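Local coordinates for thiamine-binding periplasmic protein (PDB 2QRY), which captures thiamine, thiamine phosphate and thiamine diphosphate in the periplasm with high affinity and serves the ThiBPQ ABC transporter in thiamine import, at residues S221-I226 and G281-P286; G205-G210 and D232-A237. All coordinates share one frame; numbering follows the deposited sequence.

Contact 1 of 2, residues S221-I226 and G281-P286. With TPS (thiamin phosphate), chain E.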
loop_
_atom_site.group_PDB
_atom_site.type_symbol
_atom_site.label_atom_id
_atom_site.label_comp_id
_atom_site.label_asym_id
_atom_site.label_seq_id
_atom_site.Cartn_x
_atom_site.Cartn_y
_atom_site.Cartn_z
ATOM N N SER A 221 1.561 0.754 11.233
ATOM C CA SER A 221 1.113 2.107 11.530
ATOM C C SER A 221 1.413 2.548 12.964
ATOM O O SER A 221 1.736 3.712 13.203
ATOM C CB SER A 221 -0.387 2.249 11.244
ATOM O OG SER A 221 -0.645 2.111 9.860
ATOM N N PRO A 222 1.311 1.632 13.939
ATOM C CA PRO A 222 1.599 2.069 15.311
ATOM C C PRO A 222 3.014 2.612 15.467
ATOM O O PRO A 222 3.259 3.507 16.277
ATOM C CB PRO A 222 1.362 0.807 16.135
ATOM C CG PRO A 222 0.257 0.103 15.357
ATOM C CD PRO A 222 0.737 0.273 13.920
ATOM N N ALA A 223 3.936 2.075 14.678
ATOM C CA ALA A 223 5.329 2.501 14.730
ATOM C C ALA A 223 5.473 4.003 14.482
ATOM O O ALA A 223 6.368 4.650 15.040
ATOM C CB ALA A 223 6.154 1.722 13.717
ATOM N N TYR A 224 4.609 4.567 13.638
ATOM C CA TYR A 224 4.688 6.007 13.384
ATOM C C TYR A 224 4.496 6.773 14.688
ATOM O O TYR A 224 5.292 7.652 15.028
ATOM C CB TYR A 224 3.615 6.480 12.407
ATOM C CG TYR A 224 3.458 7.983 12.444
ATOM C CD1 TYR A 224 4.414 8.813 11.860
ATOM C CD2 TYR A 224 2.406 8.579 13.150
ATOM C CE1 TYR A 224 4.337 10.198 11.980
ATOM C CE2 TYR A 224 2.320 9.961 13.277
ATOM C CZ TYR A 224 3.291 10.767 12.690
ATOM O OH TYR A 224 3.229 12.137 12.827
ATOM N N HIS A 225 3.429 6.442 15.407
ATOM C CA HIS A 225 3.135 7.109 16.661
ATOM C C HIS A 225 4.169 6.839 17.748
ATOM O O HIS A 225 4.503 7.730 18.529
ATOM C CB HIS A 225 1.742 6.719 17.144
ATOM C CG HIS A 225 0.644 7.133 16.212
ATOM N ND1 HIS A 225 0.175 6.317 15.204
ATOM C CD2 HIS A 225 -0.059 8.285 16.120
ATOM C CE1 HIS A 225 -0.772 6.950 14.534
ATOM N NE2 HIS A 225 -0.934 8.145 15.071
ATOM N N ILE A 226 4.690 5.621 17.802
ATOM C CA ILE A 226 5.691 5.294 18.809
ATOM C C ILE A 226 6.947 6.162 18.660
ATOM O O ILE A 226 7.324 6.878 19.581
ATOM C CB ILE A 226 6.106 3.808 18.725
ATOM C CG1 ILE A 226 4.901 2.911 19.020
ATOM C CG2 ILE A 226 7.233 3.524 19.719
ATOM C CD1 ILE A 226 5.196 1.415 18.896
ATOM N N GLY A 281 9.921 6.596 6.859
ATOM C CA GLY A 281 9.299 7.454 5.868
ATOM C C GLY A 281 7.933 6.947 5.445
ATOM O O GLY A 281 6.953 7.692 5.474
ATOM N N ASN A 282 7.871 5.673 5.062
ATOM C CA ASN A 282 6.629 5.049 4.610
ATOM C C ASN A 282 6.021 4.135 5.671
ATOM O O ASN A 282 4.892 3.674 5.517
ATOM C CB ASN A 282 6.881 4.230 3.342
ATOM C CG ASN A 282 5.790 4.420 2.283
ATOM O OD1 ASN A 282 5.532 3.528 1.465
ATOM N ND2 ASN A 282 5.168 5.590 2.281
ATOM N N TRP A 283 6.768 3.861 6.737
ATOM C CA TRP A 283 6.281 2.989 7.799
ATOM C C TRP A 283 5.827 1.643 7.233
ATOM O O TRP A 283 4.668 1.245 7.330
ATOM C CB TRP A 283 5.153 3.693 8.559
ATOM C CG TRP A 283 5.637 4.986 9.124
ATOM C CD1 TRP A 283 5.447 6.237 8.604
ATOM C CD2 TRP A 283 6.512 5.149 10.246
ATOM N NE1 TRP A 283 6.156 7.164 9.326
ATOM C CE2 TRP A 283 6.819 6.525 10.340
ATOM C CE3 TRP A 283 7.074 4.264 11.177
ATOM C CZ2 TRP A 283 7.664 7.038 11.331
ATOM C CZ3 TRP A 283 7.913 4.771 12.163
ATOM C CH2 TRP A 283 8.200 6.149 12.230
HETATM N N MSE A 284 6.784 0.955 6.631
HETATM C CA MSE A 284 6.583 -0.346 6.014
HETATM C C MSE A 284 7.904 -1.094 6.180
HETATM O O MSE A 284 8.919 -0.487 6.524
HETATM C CB MSE A 284 6.286 -0.168 4.518
HETATM C CG MSE A 284 4.968 0.518 4.195
HETATM SE SE MSE A 284 3.445 -0.619 4.564
HETATM C CE MSE A 284 3.431 -1.645 2.909
ATOM N N TYR A 285 7.902 -2.401 5.933
ATOM C CA TYR A 285 9.132 -3.184 6.046
ATOM C C TYR A 285 9.929 -3.049 4.749
ATOM O O TYR A 285 9.387 -3.219 3.656
ATOM C CB TYR A 285 8.813 -4.660 6.311
ATOM C CG TYR A 285 8.163 -4.907 7.651
ATOM C CD1 TYR A 285 8.889 -4.778 8.834
ATOM C CD2 TYR A 285 6.815 -5.249 7.739
ATOM C CE1 TYR A 285 8.289 -4.982 10.075
ATOM C CE2 TYR A 285 6.203 -5.457 8.974
ATOM C CZ TYR A 285 6.947 -5.320 10.136
ATOM O OH TYR A 285 6.342 -5.512 11.353
ATOM N N PRO A 286 11.229 -2.733 4.856
ATOM C CA PRO A 286 12.104 -2.574 3.691
ATOM C C PRO A 286 12.270 -3.869 2.910
ATOM O O PRO A 286 12.034 -4.966 3.426
ATOM C CB PRO A 286 13.423 -2.111 4.305
ATOM C CG PRO A 286 13.004 -1.450 5.568
ATOM C CD PRO A 286 11.952 -2.388 6.089
HETATM C CM2 TPS E . 1.079 6.006 10.011
HETATM N N3 TPS E . 0.961 3.634 3.882
HETATM C C2 TPS E . -0.014 4.478 4.157
HETATM S S1 TPS E . -0.959 4.517 2.715
HETATM C C5 TPS E . 0.002 3.371 1.768
HETATM C C4 TPS E . 1.004 3.043 2.655
HETATM C CM4 TPS E . 2.096 2.054 2.261
HETATM C C6 TPS E . -0.329 2.956 0.368
HETATM C C7 TPS E . -1.528 3.858 0.075
HETATM O O7 TPS E . -2.115 3.653 -1.204
HETATM N N1A TPS E . 0.970 4.052 8.520
HETATM C C2A TPS E . 1.332 5.327 8.684
HETATM N N3A TPS E . 1.908 6.009 7.697
HETATM C C4A TPS E . 2.149 5.440 6.496
HETATM N N4A TPS E . 2.746 6.175 5.488
HETATM C C5A TPS E . 1.775 4.076 6.282
HETATM C C6A TPS E . 1.171 3.407 7.360
HETATM C C7A TPS E . 2.003 3.335 4.942
HETATM P P1 TPS E . -3.342 4.698 -1.314
HETATM O O1 TPS E . -4.300 4.500 -0.106
HETATM O O2 TPS E . -4.104 4.549 -2.694
HETATM O O3 TPS E . -2.767 6.129 -1.239
#
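W283 lays one face of its indole against the first turn of helix 221-229, meeting A223 and Y224 beside the thiamin phosphate pocket of this periplasmic binding protein. The wide indole has face enough for two contacts. Y224 CA sits almost on the ring normal, 3.4 Å from the centroid of the W283 six-membered ring, a CH-pi contact, while the edge of the Y224 ring is turned toward the face of the five-membered ring, an offset edge-to-face pair with planes at 86°. CG of Y224 lies anti to its backbone N (chi1 164°), which carries CD1 to 3.5 Å from W283 NE1. The small methyl of A223 lets the indole come close to the helix, CB lying 3.7 Å from W283 CE3. W283 is the first residue after its helix to leave helical backbone angles, with positive phi, and its carbonyl O is hydrogen-bonded to T220 OG1. Both segments also touch the ligand pyrimidine: W283 CD1 lies 3.7 Å from N3A of thiamin phosphate, and Y224 CB packs on its methyl CM2. The short hydroxyl side chain of S221, also hydrogen-bonded to S217 OG and Y218 N, suits the ring nitrogen: S221 OG donates to N1A of thiamin phosphate at 2.9 Å.

Contact 2 of 2, residues G205-G210 and D232-A237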
loop_
_atom_site.group_PDB
_atom_site.type_symbol
_atom_site.label_atom_id
_atom_site.label_comp_id
_atom_site.label_asym_id
_atom_site.label_seq_id
_atom_site.Cartn_x
_atom_site.Cartn_y
_atom_site.Cartn_z
ATOM N N GLY A 205 -6.646 10.258 8.760
ATOM C CA GLY A 205 -6.837 11.539 9.413
ATOM C C GLY A 205 -8.150 11.607 10.171
ATOM O O GLY A 205 -8.199 12.137 11.288
ATOM N N LEU A 206 -9.217 11.082 9.572
ATOM C CA LEU A 206 -10.514 11.095 10.232
ATOM C C LEU A 206 -10.417 10.206 11.459
ATOM O O LEU A 206 -10.952 10.534 12.510
ATOM C CB LEU A 206 -11.610 10.582 9.296
ATOM C CG LEU A 206 -11.861 11.419 8.041
ATOM C CD1 LEU A 206 -12.765 10.656 7.097
ATOM C CD2 LEU A 206 -12.481 12.755 8.429
ATOM N N PHE A 207 -9.721 9.080 11.340
ATOM C CA PHE A 207 -9.576 8.201 12.489
ATOM C C PHE A 207 -8.922 8.973 13.632
ATOM O O PHE A 207 -9.457 9.025 14.742
ATOM C CB PHE A 207 -8.720 6.981 12.141
ATOM C CG PHE A 207 -8.198 6.239 13.348
ATOM C CD1 PHE A 207 -9.059 5.529 14.177
ATOM C CD2 PHE A 207 -6.834 6.265 13.657
ATOM C CE1 PHE A 207 -8.571 4.848 15.311
ATOM C CE2 PHE A 207 -6.332 5.591 14.777
ATOM C CZ PHE A 207 -7.208 4.879 15.609
ATOM N N LEU A 208 -7.771 9.579 13.353
ATOM C CA LEU A 208 -7.048 10.331 14.372
ATOM C C LEU A 208 -7.885 11.466 14.949
ATOM O O LEU A 208 -7.675 11.874 16.089
ATOM C CB LEU A 208 -5.745 10.886 13.806
ATOM C CG LEU A 208 -4.735 9.826 13.380
ATOM C CD1 LEU A 208 -3.562 10.495 12.698
ATOM C CD2 LEU A 208 -4.276 9.038 14.594
ATOM N N LYS A 209 -8.827 11.979 14.162
ATOM C CA LYS A 209 -9.691 13.050 14.638
ATOM C C LYS A 209 -10.838 12.496 15.495
ATOM O O LYS A 209 -11.614 13.255 16.073
ATOM C CB LYS A 209 -10.231 13.866 13.453
ATOM C CG LYS A 209 -9.237 14.924 12.964
ATOM C CD LYS A 209 -9.668 15.630 11.678
ATOM C CE LYS A 209 -9.492 14.724 10.455
ATOM N NZ LYS A 209 -9.666 15.435 9.146
ATOM N N GLY A 210 -10.929 11.168 15.574
ATOM C CA GLY A 210 -11.958 10.534 16.382
ATOM C C GLY A 210 -13.244 10.130 15.680
ATOM O O GLY A 210 -14.189 9.685 16.332
ATOM N N ASP A 232 2.331 4.977 22.494
ATOM C CA ASP A 232 2.117 3.581 22.137
ATOM C C ASP A 232 0.691 3.140 22.449
ATOM O O ASP A 232 0.433 1.964 22.710
ATOM C CB ASP A 232 3.131 2.685 22.856
ATOM C CG ASP A 232 2.848 2.552 24.333
ATOM O OD1 ASP A 232 2.600 3.588 24.990
ATOM O OD2 ASP A 232 2.879 1.408 24.841
ATOM N N ASN A 233 -0.237 4.093 22.412
ATOM C CA ASN A 233 -1.639 3.798 22.671
ATOM C C ASN A 233 -2.353 3.281 21.410
ATOM O O ASN A 233 -3.419 2.667 21.503
ATOM C CB ASN A 233 -2.355 5.039 23.221
ATOM C CG ASN A 233 -2.260 6.234 22.291
ATOM O OD1 ASN A 233 -1.164 6.705 21.973
ATOM N ND2 ASN A 233 -3.413 6.733 21.849
ATOM N N TYR A 234 -1.772 3.519 20.235
ATOM C CA TYR A 234 -2.387 3.036 19.001
ATOM C C TYR A 234 -1.891 1.635 18.695
ATOM O O TYR A 234 -0.731 1.319 18.923
ATOM C CB TYR A 234 -2.077 3.957 17.816
ATOM C CG TYR A 234 -2.718 5.314 17.936
ATOM C CD1 TYR A 234 -1.979 6.428 18.347
ATOM C CD2 TYR A 234 -4.085 5.475 17.716
ATOM C CE1 TYR A 234 -2.588 7.661 18.543
ATOM C CE2 TYR A 234 -4.710 6.707 17.914
ATOM C CZ TYR A 234 -3.958 7.791 18.330
ATOM O OH TYR A 234 -4.583 8.993 18.562
ATOM N N ALA A 235 -2.778 0.793 18.176
ATOM C CA ALA A 235 -2.412 -0.572 17.860
ATOM C C ALA A 235 -3.160 -1.115 16.657
ATOM O O ALA A 235 -4.234 -0.635 16.300
ATOM C CB ALA A 235 -2.665 -1.464 19.066
ATOM N N ALA A 236 -2.564 -2.123 16.031
ATOM C CA ALA A 236 -3.149 -2.790 14.880
ATOM C C ALA A 236 -3.656 -4.123 15.412
ATOM O O ALA A 236 -2.882 -4.902 15.972
ATOM C CB ALA A 236 -2.088 -3.017 13.805
ATOM N N ALA A 237 -4.948 -4.380 15.246
ATOM C CA ALA A 237 -5.542 -5.620 15.736
ATOM C C ALA A 237 -5.068 -6.821 14.929
ATOM O O ALA A 237 -5.161 -6.840 13.703
ATOM C CB ALA A 237 -7.051 -5.522 15.699
#
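F207 and Y234 meet rim to rim, neither ring covering the other, with centroids 5.8 Å apart and planes at 69°. The nearest atoms are F207 CE2 and Y234 CD2, 3.7 Å apart, and Y234 CD2 lies near the plane of the phenylalanine ring, at its edge. L208 adds a methyl: its CD2 is 4.0 Å from Y234 CZ and equally far from Y234 OH. The buried place suits the wholly hydrocarbon ring of F207, whereas Y234 is partly exposed and carries a hydroxyl at the end of its ring. A chi1 of 163° swings the F207 ring away from its own backbone N and out toward the strand. The contact thus joins the C-terminal end of helix 200-208 to strand 234-236, which pairs antiparallel with strand 121-133 in the mixed sheet; F207 also rests on V131 of that strand. On the helix side, a Schellman motif closes the last turn, G210 N bonding to F207 O at 2.7 Å; at the backbone angles of G210 a CB would jam against the carbonyl O of K209, which calls for glycine. Just before the strand, N233 ND2 lies 3.5 Å above the plane of the Y234 ring, offset toward its rim, and makes a weak hydrogen bond to D133 OD1.

The two contacts have centres about 13 Å apart, on the same side of the chain's centre, and their segments alternate along the chain: 205-210, 221-226, 232-237, then 281-286. Helix 221-229 of contact 1 is followed, after a short loop, by strand 234-236 of contact 2, and strands 234-236 and 285-286 both pair with strand 121-133. The contacts touch through H225, whose ring meets that of Y234 with CG 3.5 Å from Y234 CD1 and whose NE2 comes equally close to L208 CD2. Contact 1 reaches the vitamin itself; contact 2 lies close by, the L208 side chain about 7 Å from the ligand. Helix 200-208 also begins at the pocket, where W200 N is hydrogen-bonded to thiamin phosphate.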